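Phospho-furanose lactonase (Mycoplasma synoviae, PDB 3MSR) hydrolyses D-xylono- and L-arabino-1,4-lactone 5-phosphates, and also carboxy 1,4-lactones, using two zinc ions in each subunit. Local coordinates at residues V74-L79 / E136-G141; G100-K105 / I153-T158; E121-C126 / L171-R176. All coordinates share one frame; numbering follows the deposited sequence.

Interaction 1 of 3, residues V74-L79 / E136-G141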
# COMPACT_ATOMS: atom_id res chain seq x y z
N VAL A 74 -0.72 4.74 12.41
CA VAL A 74 -0.73 3.30 12.66
C VAL A 74 0.65 2.71 12.42
O VAL A 74 0.91 2.13 11.34
CB VAL A 74 -1.79 2.59 11.78
CG1 VAL A 74 -1.87 1.09 12.12
CG2 VAL A 74 -3.15 3.25 11.97
N GLY A 75 1.56 2.89 13.37
CA GLY A 75 2.85 2.22 13.30
C GLY A 75 4.04 2.91 12.61
O GLY A 75 5.18 2.55 12.87
N ARG A 76 3.78 3.94 11.81
CA ARG A 76 4.83 4.57 11.03
C ARG A 76 5.95 5.19 11.86
O ARG A 76 5.70 5.83 12.88
CB ARG A 76 4.24 5.63 10.10
CG ARG A 76 5.21 6.03 9.00
CD ARG A 76 4.61 7.11 8.17
NE ARG A 76 4.73 8.38 8.88
CZ ARG A 76 4.22 9.53 8.44
NH1 ARG A 76 3.52 9.53 7.31
NH2 ARG A 76 4.39 10.66 9.16
N ASP A 77 7.18 5.01 11.40
CA ASP A 77 8.36 5.57 12.04
C ASP A 77 9.28 6.08 10.93
O ASP A 77 9.98 5.30 10.29
CB ASP A 77 9.08 4.47 12.85
CG ASP A 77 10.18 5.02 13.75
OD1 ASP A 77 10.92 5.93 13.34
OD2 ASP A 77 10.32 4.53 14.89
N VAL A 78 9.25 7.39 10.70
CA VAL A 78 10.03 8.05 9.67
C VAL A 78 11.54 7.89 9.92
O VAL A 78 12.28 7.48 9.06
CB VAL A 78 9.66 9.55 9.58
CG1 VAL A 78 10.58 10.27 8.58
CG2 VAL A 78 8.20 9.68 9.12
N LEU A 79 11.96 8.17 11.15
CA LEU A 79 13.37 8.18 11.47
C LEU A 79 14.02 6.82 11.28
O LEU A 79 15.09 6.71 10.66
CB LEU A 79 13.58 8.69 12.89
CG LEU A 79 13.22 10.17 13.10
CD1 LEU A 79 13.47 10.55 14.58
CD2 LEU A 79 14.08 11.01 12.18
N GLU A 136 7.88 13.83 11.54
CA GLU A 136 8.60 12.86 12.35
C GLU A 136 7.83 12.45 13.60
O GLU A 136 8.14 11.41 14.19
CB GLU A 136 9.98 13.41 12.80
CG GLU A 136 10.92 13.64 11.65
CD GLU A 136 12.19 14.38 12.05
OE1 GLU A 136 12.33 14.78 13.23
OE2 GLU A 136 13.06 14.53 11.17
N TYR A 137 6.85 13.25 14.02
CA TYR A 137 5.98 12.83 15.14
C TYR A 137 4.72 12.13 14.61
O TYR A 137 3.79 11.86 15.38
CB TYR A 137 5.59 14.02 16.04
CG TYR A 137 6.79 14.75 16.62
CD1 TYR A 137 7.93 14.04 17.00
CD2 TYR A 137 6.78 16.13 16.83
CE1 TYR A 137 9.02 14.67 17.53
CE2 TYR A 137 7.87 16.77 17.39
CZ TYR A 137 8.99 16.04 17.74
OH TYR A 137 10.10 16.66 18.27
N ASN A 138 4.67 11.89 13.30
CA ASN A 138 3.63 11.05 12.72
C ASN A 138 2.18 11.47 12.97
O ASN A 138 1.29 10.60 13.11
CB ASN A 138 3.84 9.60 13.14
CG ASN A 138 5.22 9.09 12.75
OD1 ASN A 138 6.05 8.78 13.61
ND2 ASN A 138 5.48 9.05 11.48
N TYR A 139 1.95 12.78 13.02
CA TYR A 139 0.62 13.33 13.18
C TYR A 139 -0.08 12.74 14.42
O TYR A 139 -1.29 12.62 14.45
CB TYR A 139 -0.20 13.12 11.91
CG TYR A 139 0.19 14.03 10.76
CD1 TYR A 139 0.99 15.16 10.97
CD2 TYR A 139 -0.31 13.80 9.47
CE1 TYR A 139 1.32 16.04 9.90
CE2 TYR A 139 0.00 14.66 8.42
CZ TYR A 139 0.81 15.77 8.63
OH TYR A 139 1.09 16.60 7.58
N ASN A 140 0.70 12.38 15.41
CA ASN A 140 0.27 11.91 16.71
C ASN A 140 -0.27 12.98 17.69
O ASN A 140 -0.63 12.63 18.78
CB ASN A 140 1.42 11.14 17.43
CG ASN A 140 2.63 12.08 17.96
OD1 ASN A 140 2.56 13.30 17.97
ND2 ASN A 140 3.74 11.44 18.34
N GLY A 141 -0.25 14.24 17.29
CA GLY A 141 -0.46 15.32 18.24
C GLY A 141 -0.30 16.68 17.61
O GLY A 141 -0.05 16.75 16.41
O HOH W 1 9.41 9.01 13.20

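Interaction 2 of 3, residues G100-K105 / I153-T158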
# COMPACT_ATOMS: atom_id res chain seq x y z
N GLY A 100 -1.78 9.40 4.88
CA GLY A 100 -3.16 8.93 4.86
C GLY A 100 -3.58 8.12 6.08
O GLY A 100 -3.10 8.36 7.16
N PHE A 101 -4.43 7.12 5.90
CA PHE A 101 -5.14 6.49 7.01
C PHE A 101 -5.29 5.02 6.81
O PHE A 101 -5.31 4.56 5.68
CB PHE A 101 -6.55 7.10 7.07
CG PHE A 101 -6.51 8.53 7.50
CD1 PHE A 101 -6.43 8.83 8.86
CD2 PHE A 101 -6.41 9.54 6.56
CE1 PHE A 101 -6.29 10.14 9.28
CE2 PHE A 101 -6.26 10.85 6.96
CZ PHE A 101 -6.20 11.16 8.33
N HIS A 102 -5.48 4.29 7.90
CA HIS A 102 -5.89 2.88 7.84
C HIS A 102 -7.43 2.77 7.94
O HIS A 102 -8.14 3.75 7.82
CB HIS A 102 -5.25 2.12 9.00
CG HIS A 102 -4.83 0.72 8.63
ND1 HIS A 102 -5.68 -0.19 8.04
CD2 HIS A 102 -3.65 0.07 8.81
CE1 HIS A 102 -5.04 -1.34 7.86
NE2 HIS A 102 -3.81 -1.21 8.32
N LYS A 103 -7.95 1.58 8.19
CA LYS A 103 -9.40 1.44 8.29
C LYS A 103 -9.92 2.05 9.61
O LYS A 103 -9.13 2.31 10.55
CB LYS A 103 -9.72 -0.06 8.22
CG LYS A 103 -9.20 -0.81 9.42
CD LYS A 103 -9.16 -2.33 9.19
CE LYS A 103 -8.76 -3.07 10.53
NZ LYS A 103 -8.68 -4.60 10.44
N ALA A 104 -11.23 2.27 9.70
CA ALA A 104 -11.83 3.09 10.79
C ALA A 104 -11.60 2.48 12.15
O ALA A 104 -11.57 3.17 13.18
CB ALA A 104 -13.32 3.21 10.60
N LYS A 105 -11.41 1.17 12.17
CA LYS A 105 -11.28 0.47 13.44
C LYS A 105 -10.04 0.98 14.20
O LYS A 105 -9.99 0.88 15.39
CB LYS A 105 -11.20 -1.03 13.20
CG LYS A 105 -11.08 -1.87 14.48
CD LYS A 105 -10.32 -3.20 14.22
CE LYS A 105 -10.23 -4.08 15.49
NZ LYS A 105 -10.06 -5.56 15.15
N ILE A 153 3.01 8.11 -1.59
CA ILE A 153 1.75 7.39 -1.82
C ILE A 153 0.79 7.70 -0.63
O ILE A 153 1.25 8.10 0.46
CB ILE A 153 2.01 5.85 -1.93
CG1 ILE A 153 0.78 5.10 -2.45
CG2 ILE A 153 2.47 5.28 -0.57
CD1 ILE A 153 1.07 3.65 -2.87
N ILE A 154 -0.52 7.51 -0.83
CA ILE A 154 -1.46 7.76 0.25
C ILE A 154 -2.28 6.50 0.47
O ILE A 154 -2.67 5.83 -0.51
CB ILE A 154 -2.41 8.98 -0.00
CG1 ILE A 154 -3.25 9.26 1.26
CG2 ILE A 154 -3.32 8.77 -1.21
CD1 ILE A 154 -3.73 10.75 1.39
N LYS A 155 -2.52 6.17 1.73
CA LYS A 155 -3.26 4.99 2.06
C LYS A 155 -4.67 5.37 2.50
O LYS A 155 -4.89 6.47 3.00
CB LYS A 155 -2.56 4.22 3.18
CG LYS A 155 -3.10 2.84 3.36
CD LYS A 155 -2.42 2.11 4.53
CE LYS A 155 -2.80 0.61 4.51
NZ LYS A 155 -1.86 -0.26 5.31
N ALA A 156 -5.61 4.45 2.27
CA ALA A 156 -6.90 4.36 2.98
C ALA A 156 -7.18 2.89 3.27
O ALA A 156 -6.45 2.04 2.79
CB ALA A 156 -8.08 4.98 2.16
N GLY A 157 -8.21 2.60 4.06
CA GLY A 157 -8.58 1.23 4.38
C GLY A 157 -10.08 1.09 4.65
O GLY A 157 -10.73 2.04 5.10
N THR A 158 -10.64 -0.07 4.33
CA THR A 158 -12.04 -0.34 4.60
C THR A 158 -12.15 -1.60 5.50
O THR A 158 -11.24 -2.44 5.53
CB THR A 158 -12.88 -0.44 3.29
OG1 THR A 158 -12.26 -1.37 2.38
CG2 THR A 158 -12.94 0.90 2.59
O HOH W 2 -9.64 4.56 5.69

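Interaction 3 of 3, residues E121-C126 / L171-R176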
# COMPACT_ATOMS: atom_id res chain seq x y z
N GLU A 121 -9.11 20.26 5.81
CA GLU A 121 -7.93 20.47 6.65
C GLU A 121 -7.06 19.21 6.67
O GLU A 121 -5.84 19.28 6.73
CB GLU A 121 -8.35 20.82 8.09
CG GLU A 121 -9.12 22.16 8.21
CD GLU A 121 -8.33 23.33 7.56
OE1 GLU A 121 -7.08 23.42 7.76
OE2 GLU A 121 -8.95 24.11 6.80
N ILE A 122 -7.72 18.06 6.66
CA ILE A 122 -7.00 16.78 6.63
C ILE A 122 -6.23 16.60 5.30
O ILE A 122 -5.04 16.24 5.29
CB ILE A 122 -7.95 15.62 6.80
CG1 ILE A 122 -8.62 15.71 8.19
CG2 ILE A 122 -7.19 14.26 6.68
CD1 ILE A 122 -9.53 14.51 8.49
N VAL A 123 -6.89 16.92 4.19
CA VAL A 123 -6.25 16.84 2.88
C VAL A 123 -4.99 17.73 2.89
O VAL A 123 -3.93 17.31 2.43
CB VAL A 123 -7.22 17.26 1.74
CG1 VAL A 123 -6.45 17.55 0.42
CG2 VAL A 123 -8.35 16.22 1.56
N LYS A 124 -5.08 18.95 3.44
CA LYS A 124 -3.90 19.81 3.54
C LYS A 124 -2.74 19.10 4.27
O LYS A 124 -1.58 19.18 3.84
CB LYS A 124 -4.22 21.12 4.25
CG LYS A 124 -5.07 22.11 3.46
CD LYS A 124 -5.08 23.43 4.28
CE LYS A 124 -6.22 24.37 3.93
NZ LYS A 124 -6.50 24.37 2.45
N MSE A 125 -3.04 18.44 5.39
CA MSE A 125 -1.99 17.73 6.13
C MSE A 125 -1.42 16.56 5.31
O MSE A 125 -0.23 16.27 5.39
CB MSE A 125 -2.50 17.19 7.46
CG MSE A 125 -2.84 18.24 8.47
SE MSE A 125 -1.26 19.42 8.90
CE MSE A 125 -0.21 18.55 10.23
N CYS A 126 -2.25 15.86 4.55
CA CYS A 126 -1.72 14.77 3.71
C CYS A 126 -0.90 15.30 2.51
O CYS A 126 0.19 14.82 2.23
CB CYS A 126 -2.82 13.83 3.24
SG CYS A 126 -3.63 12.93 4.64
N LEU A 171 -11.31 7.80 2.10
CA LEU A 171 -11.19 7.61 0.66
C LEU A 171 -11.27 8.95 -0.04
O LEU A 171 -10.62 9.16 -1.04
CB LEU A 171 -12.30 6.69 0.13
CG LEU A 171 -12.13 5.21 0.52
CD1 LEU A 171 -13.43 4.44 0.21
CD2 LEU A 171 -10.91 4.58 -0.21
N GLU A 172 -12.12 9.86 0.46
CA GLU A 172 -12.21 11.19 -0.14
C GLU A 172 -10.88 11.93 0.05
O GLU A 172 -10.40 12.57 -0.87
CB GLU A 172 -13.34 12.02 0.44
CG GLU A 172 -13.33 13.46 -0.13
CD GLU A 172 -14.59 14.29 0.21
OE1 GLU A 172 -15.63 13.71 0.65
OE2 GLU A 172 -14.51 15.52 0.07
N VAL A 173 -10.31 11.83 1.25
CA VAL A 173 -8.96 12.34 1.53
C VAL A 173 -7.90 11.79 0.55
O VAL A 173 -7.09 12.54 0.03
CB VAL A 173 -8.50 12.09 3.01
CG1 VAL A 173 -7.04 12.62 3.26
CG2 VAL A 173 -9.46 12.80 4.00
N ALA A 174 -7.93 10.48 0.30
CA ALA A 174 -6.97 9.86 -0.59
C ALA A 174 -7.14 10.38 -2.02
O ALA A 174 -6.21 10.81 -2.64
CB ALA A 174 -7.15 8.33 -0.54
N ALA A 175 -8.38 10.36 -2.51
CA ALA A 175 -8.69 10.87 -3.84
C ALA A 175 -8.26 12.33 -4.03
O ALA A 175 -7.63 12.65 -5.04
CB ALA A 175 -10.20 10.72 -4.13
N ARG A 176 -8.63 13.20 -3.11
CA ARG A 176 -8.28 14.61 -3.22
C ARG A 176 -6.78 14.82 -3.17
O ARG A 176 -6.21 15.59 -3.98
CB ARG A 176 -8.97 15.43 -2.11
CG ARG A 176 -10.45 15.57 -2.41
CD ARG A 176 -11.25 16.10 -1.22
NE ARG A 176 -10.98 17.51 -1.00
CZ ARG A 176 -11.76 18.29 -0.25
NH1 ARG A 176 -12.85 17.79 0.33
NH2 ARG A 176 -11.47 19.57 -0.10

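Interaction 1 of 3, residues V74-L79 / E136-G141
Arg76 sends its chain toward Asn138 with CG opposite the backbone N (chi1 -164°) and then turns at chi3 (79°), which lays the edge of the guanidinium against the amide of Asn138. On the other side, Asn138 is the second residue of the type I' beta turn Tyr137-Asn140, closed by Asn140 N to Tyr137 O (3.1 Å), and the turn directs its side chain at residues 76-79. The amide comes to the guanidinium edge within the guanidinium plane, the two planar groups being 63° apart. Asn138 CG lies 3.3 Å from Arg76 O, while Arg76 NH2 passes 3.7 Å from Asn138 CA. Val78 adds an apolar flank: its CG2 methyl runs past the same amide. Farther along, Leu79 CD2 crosses the end of Glu136 at about a right angle, 3.8 Å from OE2. Between these two ends sits water 1, which accepts a weak bond from Val78 N (3.0 Å) and donates to Glu136 O (2.9 Å), a bond that must compete with other acceptors near the water. The polar ends are secured from beyond the two segments. Arg76 NH1 forms a salt bridge to Glu129 and bonds to Ser98 O, NH2 has a weak bond to Asp135 O, Glu136 is paired with Lys145, and Asp77 caps the start of helix 78-88 through Lys80 N. The two loops thus meet through the Arg76-Asn138 contact, the packing of Val78 and Leu79, and a loosely held water. With Glu129 opposing its charge and a carbonyl gripping the same nitrogen, the guanidinium is probably fixed in rotation, presenting one edge to Asn138.

Interaction 2 of 3, residues G100-K105 / I153-T158
Phe101 N meets Lys155 O in a nearly straight hydrogen bond (3.0 Å, 169°), although the donor stands well above the carbonyl plane, 55° out of it. Around this bond the two backbones run parallel and come close together. Gly100 CA rests 3.5 Å from Lys155 O and is also touched by Ile154 CG1, Ala156 CA makes a bent CA-H...O contact with Phe101 O (3.1 Å), and Lys103 CA approaches Gly157 O. Gly100 and Gly157 have no side chains to hold the chains apart, and CA of Lys103 comes within 4.0 Å of CA of Gly157. Where direct pairing stops, water 2 takes over, donating to His102 O (2.7 Å) and accepting from Gly157 N (2.9 Å). The side chains of His102 and Lys155 run side by side in the same direction, and Lys155 NZ lies over one face of the imidazole, 3.7 Å from His102 NE2. With CG across from its backbone N (chi1 -167°), the extended chain of Lys155 runs alongside Phe101 O, and its NZ has Met69 O as hydrogen-bond partner. The ring of His102 is steadied by its own neighbour: Lys103 N donates to His102 ND1 (2.9 Å) almost in the ring plane. Farther out, His188 and Phe106 meet the same ring edge-to-face, Tyr107 OH bonds to His102 N, and Gln190 takes the amine of Lys103. Phe101 is turned to the outside, onto helix 119-131. This is the junction of the third and fourth strands of a TIM barrel, and Lys155, carboxylated on its side-chain nitrogen, is the carbamate bridge between the two zinc ions that marks the binuclear centre of the phosphotriesterase family.

Interaction 3 of 3, residues E121-C126 / L171-R176
Ile122, Val123 and Cys126 press on Val173 and Arg176 where two consecutive outer helices of the TIM barrel, 119-131 and 165-181, lie against each other. Their short segments cross at -51° with the axes 9.4 Å apart, and the backbones come nearest at Val123 and Val173. The tight part is centred on Val173 and faces the barrel. With CG1 opposite its backbone N (chi1 178°), Val173 offers both methyls to the neighbouring helix: CG1 touches Cys126 SG (3.7 Å), and CG2 joins CG1 in holding Ile122 CG2, which is 3.8 Å from Val173 CG1. The side chains of Ile122 and Val173 cross at about a right angle, so that the one methyl of Ile122 rests on the forked end of the valine. No hydrogen bond links the two segments, and this side is apolar and buried, continued inward by Phe101, which touches Ile122. The outer side is looser only in that Arg176 is partly exposed. Val123 CG2 still reaches Val173 CA (3.9 Å), but its other close partner is the aliphatic root of Arg176, at CB (3.8 Å), and the bend at chi3 brings NE and the guanidinium back over the same methyl, which lies against one face of the group. Thr119 and Glu120 touch Arg176 from the start of helix 119-131. Glu172, one turn earlier than Arg176, also forms a salt bridge with Lys349 of helix 343-351. Arg176 NH1 donates to Glu172 OE2 at 2.8 Å as part of a salt bridge, meeting that oxygen on its anti side, 21° out of the carboxylate plane.

How the interactions relate
From the N terminus the chain passes 74-79, 100-105, 121-126, 136-141, 153-158 and 171-176, so each contact opens before any has closed. Interaction 1 closes first at 136-141, interaction 2 next at 153-158, interaction 3 last at 171-176; every pair crosses and none nests. Interaction 1 joins the loop leading into helix 78-88 to the loop between helix 119-131 and strand 153-157, interaction 2 sets the end of strand 94-100 and the loop after it beside strand 153-157, and interaction 3 packs the helices before and after that strand. They also touch: Val74 on His102, Tyr139 OH probably bonded to Met125 O, and Ile154 against Cys126, so all three meet in the same part of the barrel.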